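Local coordinates for protein minor fimbrium subunit Mfa5 (Porphyromonas gingivalis ATCC 33277, PDB 6TO1) that forms an accessory subunit of the minor fimbriae, filamentous pili that mediate biofilm formation and adhesion to host cells and other oral bacteria, at residues V92-V97 and T502-T507; L115-K120 and G411-F416; H434-S439 and K450-T455. All coordinates share one frame; numbering follows the deposited sequence.

Contact 1. Residues V92-V97 and T502-T507; sequences VDKYAV and TEAKLT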
# COMPACT_ATOMS: atom_id res chain seq x y z
N VAL A 92 -10.20 8.19 0.25
CA VAL A 92 -11.59 7.75 0.16
C VAL A 92 -12.34 8.70 -0.75
O VAL A 92 -11.97 9.86 -0.88
CB VAL A 92 -12.27 7.68 1.54
CG1 VAL A 92 -11.57 6.65 2.42
CG2 VAL A 92 -12.32 9.07 2.18
N ASP A 93 -13.40 8.20 -1.39
CA ASP A 93 -14.24 9.01 -2.24
C ASP A 93 -15.66 8.45 -2.15
O ASP A 93 -15.87 7.27 -1.86
CB ASP A 93 -13.76 9.02 -3.68
CG ASP A 93 -14.30 10.20 -4.49
OD1 ASP A 93 -14.84 11.16 -3.92
OD2 ASP A 93 -14.19 10.12 -5.72
N LYS A 94 -16.62 9.30 -2.47
CA LYS A 94 -18.02 8.93 -2.40
C LYS A 94 -18.76 9.82 -3.38
O LYS A 94 -18.45 11.01 -3.49
CB LYS A 94 -18.55 9.10 -0.97
CG LYS A 94 -20.04 8.76 -0.80
CD LYS A 94 -20.48 8.96 0.64
CE LYS A 94 -22.00 8.78 0.76
NZ LYS A 94 -22.49 9.39 2.01
N TYR A 95 -19.72 9.24 -4.10
CA TYR A 95 -20.50 10.05 -5.01
C TYR A 95 -21.83 9.36 -5.29
O TYR A 95 -21.96 8.14 -5.20
CB TYR A 95 -19.75 10.30 -6.32
CG TYR A 95 -19.00 9.07 -6.81
CD1 TYR A 95 -19.64 8.11 -7.58
CD2 TYR A 95 -17.66 8.87 -6.49
CE1 TYR A 95 -18.98 6.99 -8.02
CE2 TYR A 95 -16.99 7.75 -6.95
CZ TYR A 95 -17.65 6.82 -7.71
OH TYR A 95 -17.00 5.70 -8.18
N ALA A 96 -22.81 10.19 -5.68
CA ALA A 96 -24.15 9.73 -6.02
C ALA A 96 -24.36 9.97 -7.51
O ALA A 96 -24.28 11.11 -7.97
CB ALA A 96 -25.21 10.47 -5.20
N VAL A 97 -24.67 8.91 -8.25
CA VAL A 97 -24.87 9.02 -9.69
C VAL A 97 -26.38 8.90 -9.96
O VAL A 97 -26.99 7.89 -9.62
CB VAL A 97 -24.09 7.95 -10.47
CG1 VAL A 97 -24.30 8.13 -11.98
CG2 VAL A 97 -22.59 8.01 -10.11
N THR A 502 -25.63 11.30 6.17
CA THR A 502 -25.39 12.19 7.30
C THR A 502 -23.91 12.23 7.62
O THR A 502 -23.35 13.30 7.94
CB THR A 502 -26.20 11.73 8.51
OG1 THR A 502 -27.60 11.80 8.16
CG2 THR A 502 -25.91 12.61 9.68
N GLU A 503 -23.25 11.09 7.50
CA GLU A 503 -21.83 10.96 7.76
C GLU A 503 -21.38 9.61 7.23
O GLU A 503 -22.10 8.62 7.38
CB GLU A 503 -21.51 11.07 9.26
CG GLU A 503 -20.02 10.84 9.58
CD GLU A 503 -19.77 10.55 11.05
OE1 GLU A 503 -19.29 11.46 11.76
OE2 GLU A 503 -20.06 9.43 11.50
N ALA A 504 -20.19 9.57 6.64
CA ALA A 504 -19.57 8.30 6.31
C ALA A 504 -18.09 8.44 6.64
O ALA A 504 -17.47 9.45 6.32
CB ALA A 504 -19.78 7.89 4.86
N LYS A 505 -17.54 7.41 7.26
CA LYS A 505 -16.19 7.46 7.79
C LYS A 505 -15.53 6.11 7.63
O LYS A 505 -16.17 5.07 7.81
CB LYS A 505 -16.21 7.85 9.28
CG LYS A 505 -14.88 7.77 10.00
CD LYS A 505 -14.86 8.73 11.19
CE LYS A 505 -15.56 8.15 12.40
NZ LYS A 505 -14.83 8.52 13.66
N LEU A 506 -14.25 6.12 7.28
CA LEU A 506 -13.44 4.91 7.29
C LEU A 506 -12.54 4.97 8.52
O LEU A 506 -11.84 5.97 8.73
CB LEU A 506 -12.60 4.79 6.02
CG LEU A 506 -11.51 3.71 6.05
CD1 LEU A 506 -12.12 2.32 6.07
CD2 LEU A 506 -10.58 3.84 4.87
N THR A 507 -12.58 3.92 9.34
CA THR A 507 -11.61 3.70 10.41
C THR A 507 -10.80 2.48 10.03
O THR A 507 -11.36 1.44 9.68
CB THR A 507 -12.30 3.51 11.76
OG1 THR A 507 -13.22 4.59 11.98
CG2 THR A 507 -11.29 3.51 12.90

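Contact 2. Residues L115-K120 and G411-F416; sequences LKITTK and GEVTDF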
# COMPACT_ATOMS: atom_id res chain seq x y z
N LEU A 115 -19.22 4.25 -2.40
CA LEU A 115 -18.13 4.60 -1.49
C LEU A 115 -16.91 3.81 -1.93
O LEU A 115 -16.99 2.60 -2.17
CB LEU A 115 -18.48 4.26 -0.04
CG LEU A 115 -19.46 5.23 0.62
CD1 LEU A 115 -20.86 4.84 0.14
CD2 LEU A 115 -19.32 5.19 2.11
N LYS A 116 -15.78 4.50 -2.06
CA LYS A 116 -14.59 3.94 -2.68
C LYS A 116 -13.37 4.24 -1.83
O LYS A 116 -13.19 5.36 -1.36
CB LYS A 116 -14.41 4.51 -4.08
CG LYS A 116 -13.19 3.98 -4.83
CD LYS A 116 -12.93 4.82 -6.08
CE LYS A 116 -13.87 4.51 -7.22
NZ LYS A 116 -13.64 5.40 -8.40
N ILE A 117 -12.55 3.21 -1.65
CA ILE A 117 -11.29 3.29 -0.93
C ILE A 117 -10.20 2.94 -1.93
O ILE A 117 -10.26 1.89 -2.57
CB ILE A 117 -11.25 2.31 0.26
CG1 ILE A 117 -12.42 2.54 1.21
CG2 ILE A 117 -9.91 2.46 0.99
CD1 ILE A 117 -12.61 1.36 2.22
N THR A 118 -9.20 3.81 -2.05
CA THR A 118 -8.10 3.61 -2.98
C THR A 118 -6.79 3.58 -2.21
O THR A 118 -6.53 4.45 -1.36
CB THR A 118 -8.05 4.70 -4.05
OG1 THR A 118 -9.28 4.71 -4.78
CG2 THR A 118 -6.92 4.43 -5.03
N THR A 119 -5.98 2.58 -2.50
CA THR A 119 -4.65 2.45 -1.93
C THR A 119 -3.63 2.71 -3.03
O THR A 119 -3.82 2.33 -4.18
CB THR A 119 -4.42 1.06 -1.34
OG1 THR A 119 -4.69 0.07 -2.33
CG2 THR A 119 -5.32 0.81 -0.14
N LYS A 120 -2.51 3.33 -2.65
CA LYS A 120 -1.43 3.55 -3.60
C LYS A 120 -0.29 2.58 -3.30
O LYS A 120 -0.53 1.41 -2.98
CB LYS A 120 -0.98 5.00 -3.57
CG LYS A 120 -2.15 5.96 -4.01
N GLY A 411 -10.42 -2.61 7.94
CA GLY A 411 -11.14 -1.38 7.73
C GLY A 411 -12.62 -1.52 8.03
O GLY A 411 -13.22 -2.57 7.76
N GLU A 412 -13.19 -0.47 8.59
CA GLU A 412 -14.61 -0.41 8.85
C GLU A 412 -15.12 0.95 8.39
O GLU A 412 -14.62 1.99 8.82
CB GLU A 412 -14.93 -0.61 10.33
CG GLU A 412 -16.45 -0.62 10.53
CD GLU A 412 -16.83 -0.98 11.94
OE1 GLU A 412 -16.78 -2.18 12.26
OE2 GLU A 412 -17.17 -0.06 12.70
N VAL A 413 -16.06 0.91 7.46
CA VAL A 413 -16.76 2.10 6.98
C VAL A 413 -18.14 2.12 7.62
O VAL A 413 -18.89 1.15 7.49
CB VAL A 413 -16.87 2.10 5.46
CG1 VAL A 413 -17.76 3.26 4.98
CG2 VAL A 413 -15.49 2.17 4.81
N THR A 414 -18.46 3.21 8.30
CA THR A 414 -19.80 3.46 8.81
C THR A 414 -20.41 4.55 7.93
O THR A 414 -19.77 5.58 7.67
CB THR A 414 -19.77 3.90 10.27
OG1 THR A 414 -18.92 5.05 10.38
CG2 THR A 414 -19.25 2.77 11.15
N ASP A 415 -21.66 4.33 7.50
CA ASP A 415 -22.33 5.19 6.53
C ASP A 415 -23.78 5.31 6.97
O ASP A 415 -24.52 4.33 6.91
CB ASP A 415 -22.20 4.58 5.14
CG ASP A 415 -22.98 5.33 4.07
OD1 ASP A 415 -23.32 6.51 4.23
OD2 ASP A 415 -23.22 4.70 3.02
N PHE A 416 -24.15 6.49 7.47
CA PHE A 416 -25.50 6.77 7.95
C PHE A 416 -26.24 7.43 6.80
O PHE A 416 -25.91 8.55 6.40
CB PHE A 416 -25.46 7.69 9.17
CG PHE A 416 -24.95 7.02 10.44
CD1 PHE A 416 -25.81 6.34 11.28
CD2 PHE A 416 -23.61 7.11 10.79
CE1 PHE A 416 -25.35 5.74 12.44
CE2 PHE A 416 -23.15 6.52 11.94
CZ PHE A 416 -24.01 5.86 12.78

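Contact 3. Residues H434-S439 and K450-T455; sequences HLLNVS and KKLTWT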
# COMPACT_ATOMS: atom_id res chain seq x y z
N HIS A 434 -25.13 -9.42 -0.05
CA HIS A 434 -25.60 -9.92 -1.34
C HIS A 434 -26.77 -9.14 -1.89
O HIS A 434 -27.28 -9.50 -2.96
CB HIS A 434 -25.94 -11.41 -1.20
CG HIS A 434 -24.86 -12.18 -0.51
ND1 HIS A 434 -23.65 -12.47 -1.11
CD2 HIS A 434 -24.77 -12.67 0.75
CE1 HIS A 434 -22.88 -13.12 -0.26
NE2 HIS A 434 -23.53 -13.25 0.88
N LEU A 435 -27.18 -8.06 -1.23
CA LEU A 435 -28.19 -7.15 -1.75
C LEU A 435 -27.58 -5.87 -2.31
O LEU A 435 -28.31 -5.06 -2.90
CB LEU A 435 -29.19 -6.81 -0.65
CG LEU A 435 -29.97 -7.99 -0.07
CD1 LEU A 435 -30.87 -7.55 1.06
CD2 LEU A 435 -30.76 -8.65 -1.19
N LEU A 436 -26.28 -5.68 -2.11
CA LEU A 436 -25.49 -4.56 -2.61
C LEU A 436 -24.41 -5.08 -3.56
O LEU A 436 -24.16 -6.28 -3.66
CB LEU A 436 -24.81 -3.80 -1.46
CG LEU A 436 -25.65 -2.82 -0.68
CD1 LEU A 436 -26.90 -3.47 -0.12
CD2 LEU A 436 -24.84 -2.23 0.47
N ASN A 437 -23.75 -4.16 -4.25
CA ASN A 437 -22.56 -4.49 -5.04
C ASN A 437 -21.35 -4.18 -4.16
O ASN A 437 -21.06 -3.01 -3.89
CB ASN A 437 -22.54 -3.70 -6.34
CG ASN A 437 -21.33 -4.00 -7.20
OD1 ASN A 437 -20.54 -4.90 -6.90
ND2 ASN A 437 -21.18 -3.24 -8.28
N VAL A 438 -20.65 -5.22 -3.71
CA VAL A 438 -19.57 -5.11 -2.72
C VAL A 438 -18.34 -5.80 -3.28
O VAL A 438 -18.38 -7.01 -3.52
CB VAL A 438 -19.97 -5.75 -1.38
CG1 VAL A 438 -18.80 -5.71 -0.40
CG2 VAL A 438 -21.17 -5.06 -0.81
N SER A 439 -17.24 -5.06 -3.47
CA SER A 439 -16.07 -5.65 -4.11
C SER A 439 -15.25 -6.49 -3.14
O SER A 439 -14.62 -7.46 -3.56
CB SER A 439 -15.19 -4.55 -4.72
OG SER A 439 -14.50 -3.85 -3.71
N LYS A 450 -30.56 3.34 10.06
CA LYS A 450 -30.24 3.47 8.64
C LYS A 450 -28.73 3.54 8.45
O LYS A 450 -28.20 4.35 7.69
CB LYS A 450 -30.92 4.68 8.03
CG LYS A 450 -32.45 4.57 8.05
CD LYS A 450 -33.10 5.91 7.71
CE LYS A 450 -32.86 6.27 6.25
NZ LYS A 450 -33.50 7.56 5.91
N LYS A 451 -28.03 2.64 9.14
CA LYS A 451 -26.58 2.66 9.21
C LYS A 451 -26.04 1.45 8.46
O LYS A 451 -26.37 0.32 8.79
CB LYS A 451 -26.10 2.66 10.66
CG LYS A 451 -24.57 2.73 10.81
CD LYS A 451 -24.17 2.44 12.24
CE LYS A 451 -22.67 2.59 12.45
NZ LYS A 451 -22.33 2.22 13.85
N LEU A 452 -25.19 1.70 7.47
CA LEU A 452 -24.45 0.64 6.80
C LEU A 452 -23.09 0.55 7.48
O LEU A 452 -22.45 1.58 7.72
CB LEU A 452 -24.30 0.92 5.31
CG LEU A 452 -25.58 0.84 4.48
CD1 LEU A 452 -25.38 1.60 3.16
CD2 LEU A 452 -25.98 -0.59 4.24
N THR A 453 -22.69 -0.66 7.86
CA THR A 453 -21.36 -0.91 8.38
C THR A 453 -20.67 -1.91 7.46
O THR A 453 -21.11 -3.06 7.33
CB THR A 453 -21.40 -1.41 9.82
OG1 THR A 453 -22.11 -0.46 10.63
CG2 THR A 453 -19.99 -1.56 10.39
N TRP A 454 -19.61 -1.45 6.83
CA TRP A 454 -18.88 -2.21 5.83
C TRP A 454 -17.55 -2.64 6.45
O TRP A 454 -16.72 -1.79 6.78
CB TRP A 454 -18.65 -1.36 4.59
CG TRP A 454 -17.77 -1.96 3.53
CD1 TRP A 454 -17.48 -3.29 3.33
CD2 TRP A 454 -17.10 -1.24 2.50
NE1 TRP A 454 -16.66 -3.43 2.23
CE2 TRP A 454 -16.40 -2.19 1.72
CE3 TRP A 454 -17.00 0.12 2.18
CZ2 TRP A 454 -15.62 -1.81 0.62
CZ3 TRP A 454 -16.25 0.49 1.08
CH2 TRP A 454 -15.56 -0.48 0.32
N THR A 455 -17.36 -3.94 6.60
CA THR A 455 -16.10 -4.51 7.07
C THR A 455 -15.28 -4.85 5.84
O THR A 455 -15.66 -5.73 5.06
CB THR A 455 -16.37 -5.75 7.93
OG1 THR A 455 -17.09 -5.35 9.10
CG2 THR A 455 -15.06 -6.41 8.34

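Contact 1. Residues V92-V97 and T502-T507
Lys94 and Ala504 meet at the buried end of a long lysine arm. The Lys94 CB points toward the strand of Ala504, and the chain beyond it is almost fully extended. CG stands anti to the backbone N, at chi1 179°, and the later torsions also stay near 180°, which carries NZ across the gap between the two strands. From CG through CD to CE the arm lies along the side chain of Leu115, and Asp415 stands beside its tip. There, Lys94 NZ is 4.2 Å from Ala504 CB. NZ is also covalently joined to Asn501 CG. This is an intramolecular Lys-Asn isopeptide bond, a cross-link that spans the two sheets of a beta-sandwich. Strand 90-98 belongs to one sheet and strand 501-510 to the other, so the bond ties the start of this domain to one of its late strands. The nitrogen is therefore an amide and not a free ammonium group.

Two residues earlier, Val92 also points across the gap. Its CG1 methyl sits 3.9 Å from Leu506 CD2 and 4.2 Å from Leu506 CB. This pair is purely apolar, and Phe521 and Leu519 also touch the valine. The touching parts of the strands run nearly antiparallel, 158° apart, but no hydrogen bond joins the two segments. Val92 lies nearest Leu506 with 7.9 Å between their CA atoms.

Contact 2. Residues L115-K120 and G411-F416
Asp415 OD2 is hydrogen-bonded to Tyr469 OH, and it also rests against Leu115. The leucine methyl CD1 is 3.7 Å from Asp415 OD2, and CD2 is 4.0 Å from the same oxygen. The carboxylate thus has a polar partner on strand 463-473 and an apolar neighbour on strand 115-119. The Asp415 chi1 of 174° swings the carboxylate out opposite the backbone nitrogen, from strand 411-416 into the interior.

Leu115 serves two neighbours with its forked tip. CD1 goes to the acid. CD2 lies near it too, but also packs on Val413, with 3.8 Å between Leu115 CD2 and Val413 CG1. The valine uses both of its methyls. CG2 of Val413 meets CD1 of Ile117 at 4.0 Å, the two side chains running past one another in opposite senses. Val413 therefore sits between two residues of the facing strand, with CG1 on Leu115 and CG2 on Ile117. Phe521 touches both Leu115 and Val413 and helps to close the interior here.

The axes of the two strand segments come within 10.3 Å of each other, with their directions 155° apart. That is the spacing of strands in two facing sheets, and side chains meet across the gap. No hydrogen bond links the segments.

The four touching residues are all buried. Asp415 also touches Asn501, the partner of Lys94 in the isopeptide bond. A buried acid beside joined lysine and asparagine side chains is characteristic of intramolecular isopeptide sites, and the arrangement is consistent with the acid that assists bond formation in other such beta-sandwich adhesin and pilin domains.

Contact 3. Residues H434-S439 and K450-T455
With chi1 near 180° in both (176° and 174°), Val438 CG1 and the indole of Trp454 are turned away from their own backbone nitrogens and meet. The contact joins the two facing sheets of the beta-sandwich. Strand 437-438 pairs with strand 463-473 in one sheet, while strand 451-455 lies in the other. The CA atoms of Val438 and Trp454 are 9.1 Å apart, and the side chains bridge the space. The valine and the indole lie alongside with their tips pointing opposite ways, and the valine methyl approaches the indole obliquely. Val438 and Trp454 also both touch Val443.

A second pair lies alongside. Leu436 CD2 and Leu452 CD2 touch loosely at 4.3 Å. Tyr469 and Leu426 each touch both leucines, so this pair belongs to a wider apolar cluster. No hydrogen bond crosses between the two segments.

The ring nitrogen of Trp454 has its own partner just beyond Ser439. Its N-H is hydrogen-bonded to Asn440 O, which ties the indole nitrogen to the chain leaving strand 437-438. Val438 CG1 lies 4.1 Å from this same Trp454 NE1.

In the fold
From the N terminus, strand 90-98 opens contact 1, which closes only at strand 501-510. Contacts 2 and 3 both nest inside that loop. Contact 2 runs from strand 110-119 to strand 408-417, and its loop contains the central sheet of the von Willebrand factor type A domain. Contact 3 follows in series and closes a short loop between 434-439 and 450-455. None of the loops cross. All three contacts join the same two antiparallel sheets. Strand 408-417 lies between 501-510 and 451-455, so backbone bonds such as Asp415 O to Leu452 N link contacts 2 and 3. Asp93 O to Lys116 N does the same for contacts 1 and 2.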